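Local coordinates for glycosyl hydrolase family 2, TIM barrel domain protein (Faecalibacterium prausnitzii A2-165, PDB 6ED2), which probably hydrolyses beta-D-glucuronide conjugates as a gut bacterial beta-glucuronidase of glycosyl hydrolase family 2, at residues Phe372-Met384 with Ala435-Ala447. Residues are numbered along the deposited sequence; the frame is centred on the assembly and turned at random.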
loop_
_atom_site.group_PDB
_atom_site.type_symbol
_atom_site.label_atom_id
_atom_site.label_comp_id
_atom_site.label_asym_id
_atom_site.label_seq_id
_atom_site.Cartn_x
_atom_site.Cartn_y
_atom_site.Cartn_z
ATOM N N PHE A 372 -5.463 -28.742 18.303
ATOM C CA PHE A 372 -4.197 -28.043 18.135
ATOM C C PHE A 372 -3.322 -28.282 19.360
ATOM O O PHE A 372 -3.824 -28.434 20.473
ATOM C CB PHE A 372 -4.408 -26.537 17.940
ATOM C CG PHE A 372 -4.609 -26.134 16.501
ATOM C CD1 PHE A 372 -5.856 -26.235 15.906
ATOM C CD2 PHE A 372 -3.548 -25.656 15.747
ATOM C CE1 PHE A 372 -6.039 -25.867 14.578
ATOM C CE2 PHE A 372 -3.724 -25.294 14.413
ATOM C CZ PHE A 372 -4.970 -25.396 13.829
ATOM N N LEU A 373 -2.011 -28.344 19.138
ATOM C CA LEU A 373 -1.037 -28.523 20.203
ATOM C C LEU A 373 -0.514 -27.165 20.642
ATOM O O LEU A 373 -0.184 -26.318 19.807
ATOM C CB LEU A 373 0.129 -29.398 19.725
ATOM C CG LEU A 373 -0.245 -30.723 19.074
ATOM C CD1 LEU A 373 0.996 -31.458 18.578
ATOM C CD2 LEU A 373 -1.020 -31.580 20.075
ATOM N N ILE A 374 -0.399 -26.977 21.951
ATOM C CA ILE A 374 0.031 -25.712 22.540
ATOM C C ILE A 374 1.281 -25.938 23.379
ATOM O O ILE A 374 1.303 -26.827 24.241
ATOM C CB ILE A 374 -1.072 -25.103 23.420
ATOM C CG1 ILE A 374 -2.296 -24.728 22.568
ATOM C CG2 ILE A 374 -0.532 -23.904 24.218
ATOM C CD1 ILE A 374 -3.346 -23.972 23.354
ATOM N N ILE A 375 2.292 -25.103 23.159
ATOM C CA ILE A 375 3.387 -24.914 24.096
ATOM C C ILE A 375 3.053 -23.703 24.956
ATOM O O ILE A 375 3.001 -22.576 24.460
ATOM C CB ILE A 375 4.728 -24.734 23.377
ATOM C CG1 ILE A 375 5.001 -25.942 22.470
ATOM C CG2 ILE A 375 5.839 -24.550 24.396
ATOM C CD1 ILE A 375 6.279 -25.822 21.655
ATOM N N ASP A 376 2.842 -23.935 26.249
ATOM C CA ASP A 376 2.321 -22.932 27.171
ATOM C C ASP A 376 3.488 -22.198 27.817
ATOM O O ASP A 376 4.363 -22.829 28.432
ATOM C CB ASP A 376 1.456 -23.612 28.232
ATOM C CG ASP A 376 0.342 -22.711 28.783
ATOM O OD1 ASP A 376 0.260 -21.496 28.450
ATOM O OD2 ASP A 376 -0.455 -23.246 29.588
ATOM N N GLU A 377 3.492 -20.874 27.708
ATOM C CA GLU A 377 4.652 -20.077 28.082
ATOM C C GLU A 377 4.296 -19.029 29.130
ATOM O O GLU A 377 3.330 -18.271 28.973
ATOM C CB GLU A 377 5.257 -19.401 26.850
ATOM C CG GLU A 377 6.506 -18.582 27.168
ATOM C CD GLU A 377 7.284 -18.181 25.912
ATOM O OE1 GLU A 377 7.840 -19.081 25.230
ATOM O OE2 GLU A 377 7.345 -16.962 25.618
ATOM N N VAL A 378 5.117 -18.960 30.167
ATOM C CA VAL A 378 4.992 -18.005 31.265
ATOM C C VAL A 378 5.646 -16.682 30.847
ATOM O O VAL A 378 6.512 -16.687 29.964
ATOM C CB VAL A 378 5.604 -18.651 32.522
ATOM C CG1 VAL A 378 7.112 -18.489 32.558
ATOM C CG2 VAL A 378 4.924 -18.205 33.791
ATOM N N PRO A 379 5.257 -15.504 31.389
ATOM C CA PRO A 379 5.808 -14.249 30.832
ATOM C C PRO A 379 7.254 -13.948 31.227
ATOM O O PRO A 379 7.603 -12.790 31.481
ATOM C CB PRO A 379 4.855 -13.173 31.374
ATOM C CG PRO A 379 3.675 -13.918 31.944
ATOM C CD PRO A 379 4.220 -15.226 32.395
ATOM N N ALA A 380 8.112 -14.973 31.244
ATOM C CA ALA A 380 9.519 -14.821 31.626
ATOM C C ALA A 380 10.342 -14.374 30.416
ATOM O O ALA A 380 11.177 -15.101 29.862
ATOM C CB ALA A 380 10.053 -16.120 32.208
ATOM N N VAL A 381 10.081 -13.143 30.001
ATOM C CA VAL A 381 10.720 -12.565 28.831
ATOM C C VAL A 381 11.285 -11.216 29.241
ATOM O O VAL A 381 10.748 -10.544 30.129
ATOM C CB VAL A 381 9.731 -12.433 27.643
ATOM C CG1 VAL A 381 8.554 -11.533 28.028
ATOM C CG2 VAL A 381 10.447 -11.921 26.370
ATOM N N GLY A 382 12.386 -10.826 28.598
ATOM C CA GLY A 382 13.100 -9.618 28.964
ATOM C C GLY A 382 14.232 -9.805 29.953
ATOM O O GLY A 382 14.755 -8.801 30.461
ATOM N N PHE A 383 14.640 -11.051 30.239
ATOM C CA PHE A 383 15.677 -11.322 31.240
ATOM C C PHE A 383 17.060 -11.152 30.607
ATOM O O PHE A 383 17.876 -12.074 30.564
ATOM C CB PHE A 383 15.512 -12.724 31.823
ATOM C CG PHE A 383 14.242 -12.923 32.639
ATOM C CD1 PHE A 383 13.330 -11.881 32.838
ATOM C CD2 PHE A 383 13.970 -14.161 33.226
ATOM C CE1 PHE A 383 12.176 -12.066 33.598
ATOM C CE2 PHE A 383 12.801 -14.359 33.994
ATOM C CZ PHE A 383 11.908 -13.304 34.185
ATOM N N MET A 384 17.308 -9.943 30.107
ATOM C CA MET A 384 18.450 -9.649 29.230
ATOM C C MET A 384 18.562 -8.144 29.028
ATOM O O MET A 384 18.857 -7.412 29.975
ATOM C CB MET A 384 18.298 -10.361 27.875
ATOM C CG MET A 384 19.343 -10.000 26.803
ATOM S SD MET A 384 21.074 -10.116 27.344
ATOM C CE MET A 384 21.936 -10.528 25.819
ATOM N N ALA A 435 3.285 -28.972 26.434
ATOM C CA ALA A 435 4.641 -28.620 26.848
ATOM C C ALA A 435 4.619 -27.266 27.530
ATOM O O ALA A 435 3.704 -26.462 27.321
ATOM C CB ALA A 435 5.617 -28.596 25.665
ATOM N N TRP A 436 5.652 -27.023 28.340
ATOM C CA TRP A 436 5.818 -25.793 29.109
ATOM C C TRP A 436 7.077 -25.082 28.647
ATOM O O TRP A 436 8.145 -25.692 28.584
ATOM C CB TRP A 436 5.941 -26.074 30.617
ATOM C CG TRP A 436 4.910 -27.027 31.149
ATOM C CD1 TRP A 436 5.110 -28.313 31.572
ATOM C CD2 TRP A 436 3.508 -26.772 31.289
ATOM N NE1 TRP A 436 3.922 -28.864 31.996
ATOM C CE2 TRP A 436 2.923 -27.935 31.832
ATOM C CE3 TRP A 436 2.693 -25.662 31.032
ATOM C CZ2 TRP A 436 1.553 -28.028 32.100
ATOM C CZ3 TRP A 436 1.328 -25.756 31.314
ATOM C CH2 TRP A 436 0.778 -26.929 31.830
ATOM N N SER A 437 6.967 -23.796 28.343
ATOM C CA SER A 437 8.135 -22.985 28.036
ATOM C C SER A 437 8.352 -22.034 29.202
ATOM O O SER A 437 7.465 -21.247 29.529
ATOM C CB SER A 437 7.953 -22.230 26.719
ATOM O OG SER A 437 8.972 -21.257 26.579
ATOM N N LEU A 438 9.527 -22.105 29.831
ATOM C CA LEU A 438 9.712 -21.477 31.134
ATOM C C LEU A 438 10.342 -20.093 31.058
ATOM O O LEU A 438 10.246 -19.334 32.029
ATOM C CB LEU A 438 10.571 -22.376 32.030
ATOM C CG LEU A 438 9.907 -23.495 32.849
ATOM C CD1 LEU A 438 8.869 -24.251 32.093
ATOM C CD2 LEU A 438 10.948 -24.469 33.371
ATOM N N LEU A 439 10.992 -19.759 29.941
ATOM C CA LEU A 439 11.613 -18.459 29.720
ATOM C C LEU A 439 11.675 -18.223 28.221
ATOM O O LEU A 439 11.754 -19.177 27.441
ATOM C CB LEU A 439 13.034 -18.354 30.306
ATOM C CG LEU A 439 13.381 -18.803 31.729
ATOM C CD1 LEU A 439 13.846 -20.236 31.716
ATOM C CD2 LEU A 439 14.449 -17.902 32.336
ATOM N N ASN A 440 11.606 -16.952 27.814
ATOM C CA ASN A 440 11.825 -16.584 26.415
ATOM C C ASN A 440 13.080 -15.733 26.331
ATOM O O ASN A 440 13.113 -14.607 26.845
ATOM C CB ASN A 440 10.642 -15.835 25.795
ATOM C CG ASN A 440 10.877 -15.522 24.304
ATOM O OD1 ASN A 440 10.767 -16.402 23.439
ATOM N ND2 ASN A 440 11.227 -14.276 24.009
ATOM N N GLU A 441 14.098 -16.268 25.671
ATOM C CA GLU A 441 15.344 -15.559 25.409
ATOM C C GLU A 441 15.979 -14.961 26.671
ATOM O O GLU A 441 16.274 -13.765 26.717
ATOM C CB GLU A 441 15.116 -14.472 24.369
ATOM C CG GLU A 441 14.743 -15.003 23.005
ATOM C CD GLU A 441 14.659 -13.907 21.963
ATOM O OE1 GLU A 441 14.602 -12.718 22.344
ATOM O OE2 GLU A 441 14.655 -14.230 20.761
ATOM N N PRO A 442 16.206 -15.765 27.705
ATOM C CA PRO A 442 16.969 -15.269 28.851
ATOM C C PRO A 442 18.443 -15.213 28.490
ATOM O O PRO A 442 18.913 -15.903 27.583
ATOM C CB PRO A 442 16.702 -16.318 29.938
ATOM C CG PRO A 442 16.530 -17.570 29.171
ATOM C CD PRO A 442 15.911 -17.205 27.834
ATOM N N GLN A 443 19.174 -14.366 29.211
ATOM C CA GLN A 443 20.622 -14.290 29.043
ATOM C C GLN A 443 21.248 -15.507 29.737
ATOM O O GLN A 443 21.823 -15.416 30.820
ATOM C CB GLN A 443 21.155 -12.972 29.603
ATOM C CG GLN A 443 22.665 -12.754 29.413
ATOM C CD GLN A 443 23.159 -11.423 29.987
ATOM O OE1 GLN A 443 22.594 -10.877 30.939
ATOM N NE2 GLN A 443 24.214 -10.892 29.389
ATOM N N CYS A 444 21.111 -16.677 29.097
ATOM C CA CYS A 444 21.483 -17.942 29.730
ATOM C C CYS A 444 22.978 -18.258 29.614
ATOM O O CYS A 444 23.386 -19.391 29.905
ATOM C CB CYS A 444 20.643 -19.102 29.169
ATOM S SG CYS A 444 20.860 -19.579 27.408
ATOM N N THR A 445 23.782 -17.285 29.179
ATOM C CA THR A 445 25.221 -17.289 29.355
ATOM C C THR A 445 25.631 -16.548 30.616
ATOM O O THR A 445 26.817 -16.551 30.969
ATOM C CB THR A 445 25.922 -16.649 28.149
ATOM O OG1 THR A 445 25.385 -15.343 27.925
ATOM C CG2 THR A 445 25.741 -17.496 26.891
ATOM N N SER A 446 24.680 -15.912 31.287
ATOM C CA SER A 446 24.986 -15.125 32.471
ATOM C C SER A 446 25.447 -16.039 33.600
ATOM O O SER A 446 24.970 -17.175 33.742
ATOM C CB SER A 446 23.745 -14.323 32.890
ATOM O OG SER A 446 23.856 -13.750 34.179
ATOM N N ALA A 447 26.401 -15.555 34.389
ATOM C CA ALA A 447 26.672 -16.202 35.665
ATOM C C ALA A 447 25.394 -16.196 36.487
ATOM O O ALA A 447 24.631 -15.229 36.451
ATOM C CB ALA A 447 27.789 -15.475 36.422
HETATM O O HOH W 1 13.873 -13.841 29.456
HETATM O O HOH W 2 14.343 -11.538 26.639
#
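I375, D376 and E377 run parallel to A435, W436 and S437 as neighbouring TIM-barrel strands, their short axes 30° apart, with D376 N donating to A435 O (2.9 Å) and D376 O receiving S437 N. The pair illustrates how a barrel strand sends alternate residues to opposite faces. I375, E377, A435 and S437 share one face, where CG2 of I375 rests on CB of S437. On the other, among the surrounding helices, the carboxylate of D376 comes to the edge of the W436 ring, near its plane, OD2 3.5 Å from CZ3; Y364 binds the remaining oxygen and D464 the indole N-H.

With CG anti to the backbone N (chi1 -178°), the extended chain of E377 reaches along the neighbouring strand, and S437 OG donates to E377 OE1 at 2.8 Å, on the anti side and 32° out of the carboxylate plane. R353 forms a salt bridge with the same oxygen, while H356 binds OE2, which also lies against CB of N440. Replacing E377 by alanine is likely to leave S437 OG, R353 and H356 without their carboxylate mate and open a gap beside N440. T473 and R353 both bond N440 OD1. N440 and E441 are consistent with the Asn-Glu pair of the family-2 active site; both bond a glycerol, probably from the crystallisation liquor, and N495 also binds E441.

Past the end of strand 373-377 the backbones stay linked: A380 O takes N440 N (2.8 Å), and F383 O takes Q443 N. The M384 and Q443 side chains cross at about a right angle, M384 SD 3.6 Å from Q443 CB. Between these backbone links one water donates to A380 O and N440 O and accepts from F383 N, the last at 3.0 Å.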